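Local atomic coordinates of galectin 2 (Gallus gallus, PDB entry 2YMZ), a protein that probably binds carbohydrates, as expected of a lectin of the galectin family, whose members typically recognise beta-galactosides. Residues 9-14 against 83-88; 25-30 against 47-52. All coordinates share one frame; numbering follows the deposited sequence.

Contact 1: 9-14 against 83-88; sequences LDWKSG and IIVEFL
The amide of G14 donates to the carbonyl oxygen of F87, with G14 N 2.7 Å from F87 O. This bond ties the turn after the short strand 11-12 to the end of strand 80-88, and S13 OG adds a weak hydrogen bond to the amide of G89, just beyond that strand.

Beside the bond, the side chains of W11 and F87 run antiparallel alongside one another. F87 CB sits over one face of the indole, 3.8 Å from the centroid of the six-membered ring of W11, a CH-pi contact. The two rings meet obliquely, with planes at 53°. F87 holds CG anti to its backbone N (chi1 -174°), which carries the phenyl against the backbone of 11-13: F87 CD2 is 3.4 Å from K12 C, and S13 N lies over one face of the ring. At the edge of the indole, W11 CZ2 comes within 3.5 Å of V85 O, while W11 CH2 touches V85 CG1 at 3.7 Å.

W11 NE1 has weak hydrogen bonds to the carbonyls of T16 and E130. Strand 11-12 pairs with 112-120 in one sheet and 80-88 belongs to the other, so this is aromatic packing between the two sheets of the galectin beta-sandwich.

Contact 2: 25-30 against 47-52; sequences EDAESF and PRFNES. With SO4 (sulfate ion), chain I.
The galectin signature H-F-N-P-R runs through the end of strand 40-48, and here its proline and arginine meet the loop that leads into strand 30-34. In related galectins this signature belongs to the galactoside site, and the arginine contacts the bound sugar; the same role is likely for R48.

The backbones join through a single bridge between S29 and R48. F49 N donates to E28 O at 3.0 Å, nearly straight (165°) but tilted from the carbonyl plane. The same E28 O accepts from a water that in turn takes the amide of N50, so one carbonyl oxygen is gripped twice where the turn begins. On the other flank of the bridge, F30 N makes only a weak bond to P47 O.

E28 stretches out beyond CG until its OE1 meets N50 ND2 at 2.9 Å; the amide nitrogen arrives from above the carboxylate plane, the two planes 63° apart. P47 lies over one face of the F30 ring, with P47 CG 3.5 Å from F30 CZ. F30 CG is placed between its backbone N and carbonyl carbon (chi1 64°), an arrangement that brings the ring against the proline; F30 also stacks on F122. F49 turns a ring edge to E28 O and meets F73 edge-to-face.

R48 leaves its backbone away from the loop and makes a two-pronged salt bridge with E51, its NE 2.8 Å from E51 OE1 and its NH2 2.9 Å from E51 OE2, both on syn lone pairs. At the far end of the loop, a sulfate, probably from the crystallisation liquor, accepts from the backbone amide of E25, with E25 N 3.1 Å from its O4.

Overall arrangement
The two contacts lie on opposite sides of the chain's centre, their own centres about 25 Å apart, yet they share one beta-sandwich. Strands 11-12, 30-34 and 40-48 belong to the same antiparallel sheet, while 80-88 lies in the facing one. Along the chain contact 2 is nested inside contact 1: 9-14 comes first, then 25-30 and 47-52, and finally 83-88. They also touch within the sandwich, where I83 CD1 packs 3.7 Å from F30 CE1. Contact 1 thus joins the two sheets at one end, whereas contact 2 shapes the loop end that carries part of the galectin sugar-binding signature.

Contact 1: 9-14 against 83-88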
ATOM      1  N   LEU A   9       2.621   7.650  -6.907  1.00 30.57           N
ATOM      2  CA  LEU A   9       1.414   8.256  -6.399  1.00 30.75           C
ATOM      3  C   LEU A   9       1.429   9.503  -7.287  1.00 32.82           C
ATOM      4  O   LEU A   9       2.382   9.804  -8.018  1.00 41.38           O
ATOM      5  CB  LEU A   9       1.547   8.702  -4.938  1.00 30.92           C
ATOM      6  CG  LEU A   9       1.625   7.750  -3.774  1.00 36.05           C
ATOM      7  CD1 LEU A   9       2.059   8.514  -2.527  1.00 34.53           C
ATOM      8  CD2 LEU A   9       0.246   7.159  -3.544  1.00 38.71           C
ATOM      9  N   ASP A  10       0.361  10.205  -7.275  1.00 35.83           N
ATOM     10  CA  ASP A  10       0.361  11.362  -8.091  1.00 34.97           C
ATOM     11  C   ASP A  10      -0.400  12.201  -7.138  1.00 30.97           C
ATOM     12  O   ASP A  10      -1.486  12.666  -7.444  1.00 27.94           O
ATOM     13  CB  ASP A  10      -0.421  11.034  -9.400  1.00 37.84           C
ATOM     14  CG  ASP A  10      -0.730  12.268 -10.230  1.00 41.43           C
ATOM     15  OD1 ASP A  10      -0.100  13.309 -10.026  1.00 41.81           O
ATOM     16  OD2 ASP A  10      -1.626  12.201 -11.092  1.00 45.96           O
ATOM     17  N   TRP A  11       0.152  12.358  -5.912  1.00 27.64           N
ATOM     18  CA  TRP A  11      -0.602  13.016  -4.877  1.00 25.29           C
ATOM     19  C   TRP A  11      -0.302  14.506  -4.882  1.00 30.03           C
ATOM     20  O   TRP A  11       0.870  14.911  -4.779  1.00 26.67           O
ATOM     21  CB  TRP A  11      -0.213  12.472  -3.484  1.00 23.26           C
ATOM     22  CG  TRP A  11      -1.227  12.728  -2.378  1.00 22.88           C
ATOM     23  CD1 TRP A  11      -2.564  12.534  -2.426  1.00 20.92           C
ATOM     24  CD2 TRP A  11      -0.928  13.103  -1.036  1.00 21.93           C
ATOM     25  NE1 TRP A  11      -3.133  12.821  -1.241  1.00 21.27           N
ATOM     26  CE2 TRP A  11      -2.145  13.158  -0.348  1.00 21.10           C
ATOM     27  CE3 TRP A  11       0.267  13.422  -0.351  1.00 23.20           C
ATOM     28  CZ2 TRP A  11      -2.234  13.518   0.991  1.00 21.52           C
ATOM     29  CZ3 TRP A  11       0.179  13.789   1.006  1.00 22.64           C
ATOM     30  CH2 TRP A  11      -1.060  13.817   1.659  1.00 20.15           C
ATOM     31  N   LYS A  12      -1.362  15.309  -4.979  1.00 28.75           N
ATOM     32  CA  LYS A  12      -1.203  16.755  -5.165  1.00 27.65           C
ATOM     33  C   LYS A  12      -1.897  17.556  -4.113  1.00 23.80           C
ATOM     34  O   LYS A  12      -2.740  17.098  -3.306  1.00 26.54           O
ATOM     35  CB  LYS A  12      -1.781  17.174  -6.559  1.00 31.93           C
ATOM     36  CG  LYS A  12      -0.875  16.813  -7.752  1.00 41.93           C
ATOM     37  CD  LYS A  12      -1.286  17.573  -9.029  1.00 49.25           C
ATOM     38  CE  LYS A  12      -0.123  17.762  -9.997  1.00 57.87           C
ATOM     39  NZ  LYS A  12       0.176  16.541 -10.800  1.00 55.42           N
ATOM     40  N   SER A  13      -1.657  18.854  -4.182  1.00 23.39           N
ATOM     41  CA  SER A  13      -2.205  19.690  -3.217  1.00 24.05           C
ATOM     42  C   SER A  13      -3.729  19.595  -3.174  1.00 25.21           C
ATOM     43  O   SER A  13      -4.400  19.415  -4.207  1.00 24.69           O
ATOM     44  CB  SER A  13      -1.697  21.098  -3.551  1.00 32.60           C
ATOM     45  OG  SER A  13      -1.739  21.845  -2.402  1.00 35.74           O
ATOM     46  N   GLY A  14      -4.298  19.648  -1.988  1.00 22.11           N
ATOM     47  CA  GLY A  14      -5.730  19.306  -1.800  1.00 24.28           C
ATOM     48  C   GLY A  14      -5.936  17.794  -1.478  1.00 25.42           C
ATOM     49  O   GLY A  14      -7.023  17.388  -0.974  1.00 30.45           O
ATOM     50  N   ILE A  83      -4.528   7.483  10.953  1.00 18.25           N
ATOM     51  CA  ILE A  83      -3.765   8.756  10.775  1.00 17.70           C
ATOM     52  C   ILE A  83      -4.260   9.394   9.426  1.00 17.28           C
ATOM     53  O   ILE A  83      -4.286   8.719   8.432  1.00 17.63           O
ATOM     54  CB  ILE A  83      -2.271   8.421  10.730  1.00 18.60           C
ATOM     55  CG1 ILE A  83      -1.847   7.906  12.137  1.00 19.29           C
ATOM     56  CG2 ILE A  83      -1.460   9.670  10.468  1.00 17.72           C
ATOM     57  CD1 ILE A  83      -0.553   7.123  12.267  1.00 23.31           C
ATOM     58  N   ILE A  84      -4.579  10.679   9.419  1.00 16.97           N
ATOM     59  CA  ILE A  84      -5.006  11.285   8.143  1.00 17.96           C
ATOM     60  C   ILE A  84      -3.972  12.362   7.797  1.00 15.89           C
ATOM     61  O   ILE A  84      -3.638  13.134   8.695  1.00 21.01           O
ATOM     62  CB  ILE A  84      -6.340  11.964   8.332  1.00 18.21           C
ATOM     63  CG1 ILE A  84      -7.354  10.847   8.595  1.00 23.53           C
ATOM     64  CG2 ILE A  84      -6.708  12.733   7.030  1.00 19.74           C
ATOM     65  CD1 ILE A  84      -8.744  11.236   9.033  1.00 31.94           C
ATOM     66  N   VAL A  85      -3.436  12.338   6.592  1.00 16.92           N
ATOM     67  CA  VAL A  85      -2.460  13.351   6.151  1.00 16.46           C
ATOM     68  C   VAL A  85      -3.154  14.164   5.065  1.00 20.66           C
ATOM     69  O   VAL A  85      -3.791  13.578   4.171  1.00 19.85           O
ATOM     70  CB  VAL A  85      -1.243  12.719   5.518  1.00 17.91           C
ATOM     71  CG1 VAL A  85      -0.180  13.831   5.290  1.00 18.89           C
ATOM     72  CG2 VAL A  85      -0.629  11.628   6.463  1.00 17.74           C
ATOM     73  N   GLU A  86      -2.987  15.493   5.119  1.00 21.96           N
ATOM     74  CA  GLU A  86      -3.498  16.345   4.036  1.00 24.12           C
ATOM     75  C   GLU A  86      -2.405  17.196   3.473  1.00 23.12           C
ATOM     76  O   GLU A  86      -1.538  17.682   4.260  1.00 23.95           O
ATOM     77  CB  GLU A  86      -4.548  17.199   4.612  1.00 24.89           C
ATOM     78  CG  GLU A  86      -5.801  16.375   4.653  1.00 37.25           C
ATOM     79  CD  GLU A  86      -6.769  16.895   5.629  1.00 42.17           C
ATOM     80  OE1 GLU A  86      -6.418  17.886   6.289  1.00 47.95           O
ATOM     81  OE2 GLU A  86      -7.877  16.283   5.724  1.00 45.65           O
ATOM     82  N   PHE A  87      -2.403  17.295   2.135  1.00 22.91           N
ATOM     83  CA  PHE A  87      -1.389  18.013   1.400  1.00 22.41           C
ATOM     84  C   PHE A  87      -2.011  19.402   1.175  1.00 25.79           C
ATOM     85  O   PHE A  87      -2.947  19.553   0.343  1.00 24.64           O
ATOM     86  CB  PHE A  87      -1.106  17.252   0.097  1.00 21.04           C
ATOM     87  CG  PHE A  87       0.044  17.798  -0.723  1.00 20.90           C
ATOM     88  CD1 PHE A  87       0.544  19.092  -0.519  1.00 22.03           C
ATOM     89  CD2 PHE A  87       0.538  17.044  -1.769  1.00 23.75           C
ATOM     90  CE1 PHE A  87       1.569  19.595  -1.288  1.00 24.43           C
ATOM     91  CE2 PHE A  87       1.609  17.533  -2.553  1.00 24.53           C
ATOM     92  CZ  PHE A  87       2.089  18.817  -2.319  1.00 25.19           C
ATOM     93  N   LEU A  88      -1.618  20.370   1.992  1.00 27.04           N
ATOM     94  CA  LEU A  88      -2.297  21.651   1.947  1.00 27.92           C
ATOM     95  C   LEU A  88      -1.376  22.767   1.394  1.00 29.84           C
ATOM     96  O   LEU A  88      -1.054  23.714   2.104  1.00 31.13           O
ATOM     97  CB  LEU A  88      -2.910  21.992   3.307  1.00 26.71           C
ATOM     98  CG  LEU A  88      -3.971  21.019   3.810  1.00 27.07           C
ATOM     99  CD1 LEU A  88      -4.455  21.491   5.140  1.00 29.65           C
ATOM    100  CD2 LEU A  88      -5.148  20.897   2.868  1.00 26.56           C
TER

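Contact 2: 25-30 against 47-52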
ATOM      1  N   GLU A  25       3.065  -4.427  19.567  1.00 26.55           N
ATOM      2  CA  GLU A  25       3.059  -4.403  21.027  1.00 27.76           C
ATOM      3  C   GLU A  25       4.456  -4.001  21.539  1.00 26.97           C
ATOM      4  O   GLU A  25       4.600  -3.361  22.598  1.00 28.29           O
ATOM      5  CB  GLU A  25       2.652  -5.823  21.551  1.00 35.62           C
ATOM      6  CG  GLU A  25       2.285  -5.838  23.023  1.00 49.77           C
ATOM      7  CD  GLU A  25       0.997  -5.073  23.336  1.00 57.96           C
ATOM      8  OE1 GLU A  25      -0.088  -5.468  22.830  1.00 64.10           O
ATOM      9  OE2 GLU A  25       1.063  -4.078  24.104  1.00 62.92           O
ATOM     10  N   ASP A  26       5.459  -4.354  20.744  1.00 25.68           N
ATOM     11  CA  ASP A  26       6.864  -4.072  21.049  1.00 31.42           C
ATOM     12  C   ASP A  26       7.442  -2.881  20.281  1.00 27.72           C
ATOM     13  O   ASP A  26       8.631  -2.656  20.353  1.00 25.16           O
ATOM     14  CB  ASP A  26       7.723  -5.284  20.693  1.00 36.72           C
ATOM     15  CG  ASP A  26       7.417  -6.457  21.573  1.00 52.48           C
ATOM     16  OD1 ASP A  26       7.146  -6.239  22.783  1.00 55.23           O
ATOM     17  OD2 ASP A  26       7.389  -7.594  21.064  1.00 59.71           O
ATOM     18  N   ALA A  27       6.596  -2.092  19.594  1.00 24.76           N
ATOM     19  CA  ALA A  27       7.113  -0.963  18.834  1.00 25.19           C
ATOM     20  C   ALA A  27       7.914  -0.043  19.670  1.00 24.47           C
ATOM     21  O   ALA A  27       7.459   0.309  20.757  1.00 25.13           O
ATOM     22  CB  ALA A  27       5.966  -0.133  18.197  1.00 23.39           C
ATOM     23  N   GLU A  28       9.028   0.499  19.122  1.00 19.33           N
ATOM     24  CA  GLU A  28       9.584   1.678  19.738  1.00 21.25           C
ATOM     25  C   GLU A  28       9.285   2.889  18.885  1.00 17.23           C
ATOM     26  O   GLU A  28       9.382   3.941  19.379  1.00 17.07           O
ATOM     27  CB  GLU A  28      11.118   1.649  19.932  1.00 26.24           C
ATOM     28  CG  GLU A  28      11.486   0.758  21.148  1.00 33.35           C
ATOM     29  CD  GLU A  28      12.945   0.867  21.603  1.00 39.07           C
ATOM     30  OE1 GLU A  28      13.736   1.774  21.161  1.00 34.06           O
ATOM     31  OE2 GLU A  28      13.309   0.009  22.456  1.00 41.78           O
ATOM     32  N   SER A  29       9.019   2.700  17.573  1.00 18.38           N
ATOM     33  CA  SER A  29       8.658   3.878  16.773  1.00 16.48           C
ATOM     34  C   SER A  29       8.109   3.384  15.424  1.00 17.27           C
ATOM     35  O   SER A  29       8.185   2.204  15.138  1.00 18.16           O
ATOM     36  CB  SER A  29       9.910   4.742  16.504  1.00 20.44           C
ATOM     37  OG  SER A  29      10.725   4.123  15.569  1.00 24.28           O
ATOM     38  N   PHE A  30       7.509   4.286  14.629  1.00 17.12           N
ATOM     39  CA  PHE A  30       7.184   3.889  13.262  1.00 18.00           C
ATOM     40  C   PHE A  30       7.291   5.209  12.469  1.00 16.21           C
ATOM     41  O   PHE A  30       7.365   6.289  13.050  1.00 15.96           O
ATOM     42  CB  PHE A  30       5.790   3.220  13.154  1.00 18.15           C
ATOM     43  CG  PHE A  30       4.631   4.130  13.520  1.00 17.29           C
ATOM     44  CD1 PHE A  30       3.955   4.896  12.525  1.00 20.12           C
ATOM     45  CD2 PHE A  30       4.141   4.117  14.834  1.00 20.88           C
ATOM     46  CE1 PHE A  30       2.819   5.617  12.874  1.00 22.64           C
ATOM     47  CE2 PHE A  30       3.068   4.888  15.178  1.00 19.97           C
ATOM     48  CZ  PHE A  30       2.398   5.658  14.201  1.00 21.21           C
ATOM     49  N   PRO A  47       6.379   9.004  15.050  1.00 15.93           N
ATOM     50  CA  PRO A  47       6.117   8.920  16.485  1.00 15.28           C
ATOM     51  C   PRO A  47       7.150   8.037  17.168  1.00 15.01           C
ATOM     52  O   PRO A  47       7.449   6.956  16.702  1.00 15.54           O
ATOM     53  CB  PRO A  47       4.780   8.179  16.517  1.00 14.67           C
ATOM     54  CG  PRO A  47       4.048   8.556  15.228  1.00 16.30           C
ATOM     55  CD  PRO A  47       5.235   8.554  14.227  1.00 14.87           C
ATOM     56  N   ARG A  48       7.695   8.537  18.260  1.00 16.01           N
ATOM     57  CA  ARG A  48       8.760   7.820  18.979  1.00 16.10           C
ATOM     58  C   ARG A  48       8.271   7.575  20.428  1.00 15.14           C
ATOM     59  O   ARG A  48       8.011   8.525  21.176  1.00 17.01           O
ATOM     60  CB  ARG A  48       9.985   8.705  18.998  1.00 18.65           C
ATOM     61  CG  ARG A  48      10.637   8.583  17.573  1.00 21.67           C
ATOM     62  CD  ARG A  48      12.111   8.917  17.508  1.00 25.41           C
ATOM     63  NE  ARG A  48      12.862   8.354  18.605  1.00 20.83           N
ATOM     64  CZ  ARG A  48      13.662   7.273  18.584  1.00 24.71           C
ATOM     65  NH1 ARG A  48      13.845   6.580  17.462  1.00 22.16           N
ATOM     66  NH2 ARG A  48      14.284   6.891  19.751  1.00 26.55           N
ATOM     67  N   PHE A  49       8.171   6.306  20.762  1.00 16.47           N
ATOM     68  CA  PHE A  49       7.529   5.931  22.042  1.00 19.00           C
ATOM     69  C   PHE A  49       8.518   6.203  23.187  1.00 19.26           C
ATOM     70  O   PHE A  49       8.093   6.681  24.214  1.00 18.22           O
ATOM     71  CB  PHE A  49       7.117   4.459  22.047  1.00 19.13           C
ATOM     72  CG  PHE A  49       5.809   4.244  21.321  1.00 20.17           C
ATOM     73  CD1 PHE A  49       4.614   4.369  22.019  1.00 20.45           C
ATOM     74  CD2 PHE A  49       5.805   3.935  19.979  1.00 19.34           C
ATOM     75  CE1 PHE A  49       3.419   4.218  21.361  1.00 19.41           C
ATOM     76  CE2 PHE A  49       4.580   3.739  19.281  1.00 21.56           C
ATOM     77  CZ  PHE A  49       3.399   3.874  20.011  1.00 19.75           C
ATOM     78  N   ASN A  50       9.817   6.101  22.928  1.00 20.94           N
ATOM     79  CA  ASN A  50      10.806   6.180  24.081  1.00 22.64           C
ATOM     80  C   ASN A  50      10.772   7.568  24.660  1.00 21.98           C
ATOM     81  O   ASN A  50      10.830   7.761  25.873  1.00 22.82           O
ATOM     82  CB  ASN A  50      12.253   5.944  23.568  1.00 25.09           C
ATOM     83  CG  ASN A  50      12.518   4.510  23.192  1.00 28.09           C
ATOM     84  OD1 ASN A  50      11.697   3.636  23.412  1.00 25.44           O
ATOM     85  ND2 ASN A  50      13.706   4.259  22.611  1.00 30.68           N
ATOM     86  N   GLU A  51      10.715   8.582  23.783  1.00 17.96           N
ATOM     87  CA  GLU A  51      10.727   9.955  24.219  1.00 19.13           C
ATOM     88  C   GLU A  51       9.330  10.575  24.260  1.00 18.35           C
ATOM     89  O   GLU A  51       9.204  11.772  24.529  1.00 20.33           O
ATOM     90  CB  GLU A  51      11.678  10.800  23.366  1.00 22.45           C
ATOM     91  CG  GLU A  51      13.104  10.228  23.333  1.00 22.87           C
ATOM     92  CD  GLU A  51      13.362   9.459  22.062  1.00 28.31           C
ATOM     93  OE1 GLU A  51      12.575   9.614  21.085  1.00 32.70           O
ATOM     94  OE2 GLU A  51      14.286   8.626  22.026  1.00 27.72           O
ATOM     95  N   SER A  52       8.340   9.751  23.905  1.00 19.50           N
ATOM     96  CA  SER A  52       6.918  10.180  23.900  1.00 21.45           C
ATOM     97  C   SER A  52       6.734  11.480  23.099  1.00 17.86           C
ATOM     98  O   SER A  52       6.286  12.504  23.606  1.00 17.22           O
ATOM     99  CB  SER A  52       6.395  10.355  25.368  1.00 24.31           C
ATOM    100  OG  SER A  52       4.987  10.501  25.299  1.00 28.94           O
TER
HETATM  101  S   SO4 I1132       2.574  -7.487  16.921  1.00 75.21           S
HETATM  102  O1  SO4 I1132       2.082  -8.878  16.793  1.00 73.81           O
HETATM  103  O2  SO4 I1132       2.211  -6.775  15.660  1.00 81.86           O
HETATM  104  O3  SO4 I1132       4.051  -7.462  17.063  1.00 74.51           O
HETATM  105  O4  SO4 I1132       1.935  -6.871  18.112  1.00 55.45           O
HETATM  106  O   HOH W   1      11.380   5.649  20.417  1.00 24.21           O